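Local coordinates for putative pilus assembly-related protein (Burkholderia pseudomallei, PDB 4DAD) that is a putative pilus assembly-related protein, here its CheY-like receiver domain; the full-length protein may bind and hydrolyse ATP through another part, at residues W124-P128 / R129-D133. Residues are numbered along the deposited sequence; the frame is centred on the assembly and turned at random.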
ATOM      1  N   TRP A 124     -13.858  12.318   4.016  1.00 71.87           N
ATOM      2  CA  TRP A 124     -14.897  13.129   3.409  1.00 74.13           C
ATOM      3  C   TRP A 124     -15.668  13.796   4.574  1.00 83.42           C
ATOM      4  O   TRP A 124     -15.982  13.100   5.550  1.00 83.96           O
ATOM      5  CB  TRP A 124     -15.812  12.290   2.498  1.00 72.26           C
ATOM      6  CG  TRP A 124     -16.886  13.104   1.838  1.00 74.97           C
ATOM      7  CD1 TRP A 124     -18.082  13.490   2.381  1.00 80.98           C
ATOM      8  CD2 TRP A 124     -16.807  13.729   0.554  1.00 73.19           C
ATOM      9  NE1 TRP A 124     -18.765  14.299   1.503  1.00 80.35           N
ATOM     10  CE2 TRP A 124     -18.011  14.454   0.364  1.00 79.01           C
ATOM     11  CE3 TRP A 124     -15.849  13.727  -0.474  1.00 72.08           C
ATOM     12  CZ2 TRP A 124     -18.279  15.161  -0.814  1.00 77.10           C
ATOM     13  CZ3 TRP A 124     -16.118  14.429  -1.642  1.00 72.74           C
ATOM     14  CH2 TRP A 124     -17.329  15.120  -1.810  1.00 74.73           C
ATOM     15  N   PRO A 125     -15.956  15.126   4.537  1.00 83.75           N
ATOM     16  CA  PRO A 125     -15.664  16.093   3.451  1.00 82.10           C
ATOM     17  C   PRO A 125     -14.159  16.269   3.248  1.00 84.96           C
ATOM     18  O   PRO A 125     -13.404  16.354   4.223  1.00 86.34           O
ATOM     19  CB  PRO A 125     -16.368  17.382   3.923  1.00 87.42           C
ATOM     20  CG  PRO A 125     -16.496  17.239   5.422  1.00 95.36           C
ATOM     21  CD  PRO A 125     -16.696  15.765   5.650  1.00 89.81           C
ATOM     22  N   LEU A 126     -13.719  16.261   1.977  1.00 78.99           N
ATOM     23  CA  LEU A 126     -12.299  16.377   1.620  1.00 77.42           C
ATOM     24  C   LEU A 126     -11.750  17.777   1.939  1.00 84.10           C
ATOM     25  O   LEU A 126     -12.441  18.772   1.717  1.00 86.34           O
ATOM     26  CB  LEU A 126     -12.093  16.028   0.136  1.00 73.75           C
ATOM     27  CG  LEU A 126     -10.707  15.570  -0.303  1.00 75.97           C
ATOM     28  CD1 LEU A 126     -10.103  14.572   0.667  1.00 76.67           C
ATOM     29  CD2 LEU A 126     -10.762  14.949  -1.680  1.00 73.95           C
ATOM     30  N   GLU A 127     -10.522  17.840   2.489  1.00 80.05           N
ATOM     31  CA  GLU A 127      -9.856  19.084   2.875  1.00 81.60           C
ATOM     32  C   GLU A 127      -8.639  19.403   1.946  1.00 80.81           C
ATOM     33  O   GLU A 127      -7.760  18.552   1.796  1.00 77.52           O
ATOM     34  CB  GLU A 127      -9.429  18.996   4.356  1.00 86.42           C
ATOM     35  CG  GLU A 127      -8.714  20.218   4.931  1.00104.95           C
ATOM     36  CD  GLU A 127      -9.357  21.582   4.736  1.00137.62           C
ATOM     37  OE1 GLU A 127     -10.603  21.691   4.827  1.00131.90           O
ATOM     38  OE2 GLU A 127      -8.603  22.548   4.476  1.00138.90           O
ATOM     39  N   PRO A 128      -8.566  20.635   1.357  1.00 77.22           N
ATOM     40  CA  PRO A 128      -7.445  20.999   0.464  1.00 74.67           C
ATOM     41  C   PRO A 128      -6.038  20.588   0.914  1.00 75.02           C
ATOM     42  O   PRO A 128      -5.326  19.980   0.103  1.00 72.44           O
ATOM     43  CB  PRO A 128      -7.550  22.519   0.414  1.00 79.56           C
ATOM     44  CG  PRO A 128      -8.996  22.750   0.445  1.00 85.22           C
ATOM     45  CD  PRO A 128      -9.550  21.737   1.410  1.00 81.19           C
ATOM     46  N   ARG A 129      -5.641  20.918   2.168  1.00 70.78           N
ATOM     47  CA  ARG A 129      -4.336  20.583   2.750  1.00 69.67           C
ATOM     48  C   ARG A 129      -4.142  19.056   2.795  1.00 67.77           C
ATOM     49  O   ARG A 129      -3.106  18.564   2.343  1.00 64.67           O
ATOM     50  CB  ARG A 129      -4.184  21.214   4.154  1.00 73.52           C
ATOM     51  CG  ARG A 129      -2.985  20.746   4.994  1.00 86.39           C
ATOM     52  CD  ARG A 129      -1.631  21.241   4.485  1.00108.01           C
ATOM     53  NE  ARG A 129      -0.518  20.450   5.027  1.00127.20           N
ATOM     54  CZ  ARG A 129       0.772  20.773   4.927  1.00144.59           C
ATOM     55  NH1 ARG A 129       1.140  21.888   4.305  1.00135.01           N
ATOM     56  NH2 ARG A 129       1.703  19.987   5.455  1.00128.21           N
ATOM     57  N   ALA A 130      -5.149  18.322   3.303  1.00 63.34           N
ATOM     58  CA  ALA A 130      -5.156  16.864   3.374  1.00 61.02           C
ATOM     59  C   ALA A 130      -4.931  16.251   1.977  1.00 62.86           C
ATOM     60  O   ALA A 130      -4.026  15.421   1.804  1.00 60.67           O
ATOM     61  CB  ALA A 130      -6.473  16.381   3.957  1.00 62.36           C
ATOM     62  N   LEU A 131      -5.706  16.740   0.973  1.00 58.15           N
ATOM     63  CA  LEU A 131      -5.647  16.312  -0.419  1.00 54.25           C
ATOM     64  C   LEU A 131      -4.257  16.588  -1.049  1.00 58.54           C
ATOM     65  O   LEU A 131      -3.689  15.690  -1.684  1.00 56.76           O
ATOM     66  CB  LEU A 131      -6.768  16.976  -1.254  1.00 53.12           C
ATOM     67  CG  LEU A 131      -6.715  16.710  -2.770  1.00 54.09           C
ATOM     68  CD1 LEU A 131      -6.802  15.213  -3.092  1.00 51.09           C
ATOM     69  CD2 LEU A 131      -7.778  17.475  -3.493  1.00 56.15           C
ATOM     70  N   ASP A 132      -3.745  17.816  -0.904  1.00 57.06           N
ATOM     71  CA  ASP A 132      -2.440  18.232  -1.404  1.00 57.86           C
ATOM     72  C   ASP A 132      -1.349  17.327  -0.797  1.00 60.91           C
ATOM     73  O   ASP A 132      -0.441  16.923  -1.519  1.00 59.35           O
ATOM     74  CB  ASP A 132      -2.192  19.729  -1.071  1.00 64.38           C
ATOM     75  CG  ASP A 132      -0.799  20.270  -1.394  1.00 90.70           C
ATOM     76  OD1 ASP A 132      -0.272  19.952  -2.490  1.00 92.32           O
ATOM     77  OD2 ASP A 132      -0.252  21.045  -0.566  1.00104.25           O
ATOM     78  N   ASP A 133      -1.466  16.976   0.504  1.00 58.08           N
ATOM     79  CA  ASP A 133      -0.521  16.080   1.179  1.00 58.12           C
ATOM     80  C   ASP A 133      -0.611  14.677   0.599  1.00 57.35           C
ATOM     81  O   ASP A 133       0.421  14.080   0.264  1.00 57.78           O
ATOM     82  CB  ASP A 133      -0.779  16.043   2.696  1.00 63.14           C
ATOM     83  CG  ASP A 133      -0.322  17.265   3.457  1.00 79.04           C
ATOM     84  OD1 ASP A 133       0.299  18.163   2.830  1.00 80.47           O
ATOM     85  OD2 ASP A 133      -0.559  17.318   4.689  1.00 88.37           O
TER
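Glu127 O accepts the N-H of Leu131 at 2.9 Å, and the bond is nearly straight (170°). One residue on, Pro128 O takes the N-H of Asp132, also at 2.9 Å. These two bonds close the first turn of helix 128-140, with Glu127 as the N-cap residue. Leu126, just ahead of the N-cap, reaches Leu131 in that turn: its CD2 meets Leu131 CD1 at 4.2 Å, a light methyl contact on the buried side. Both leucines also pack on helix 30-43. On the more exposed side, Glu127 CB lies 4.0 Å from Ala130 CB. Glu127 CG is anti to the backbone N (chi1 -180°), and the bend at chi2 (51°) carries OE2 to 4.1 Å from Arg129 N. That is too long for a hydrogen bond, but a carboxylate beside the helix N-terminus is probably favourable. Arg129 and Asp133 lie one turn apart on the helix. The bend at chi2 of Arg129 helps bring NE to 3.2 Å from Asp133 OD2, a salt bridge with a weak hydrogen bond. The cis peptide before Pro125 is characteristic of the loop after the fifth strand, here 118-123, of CheY-like receiver domains, where a conserved lysine usually precedes the proline; here that position is Trp124.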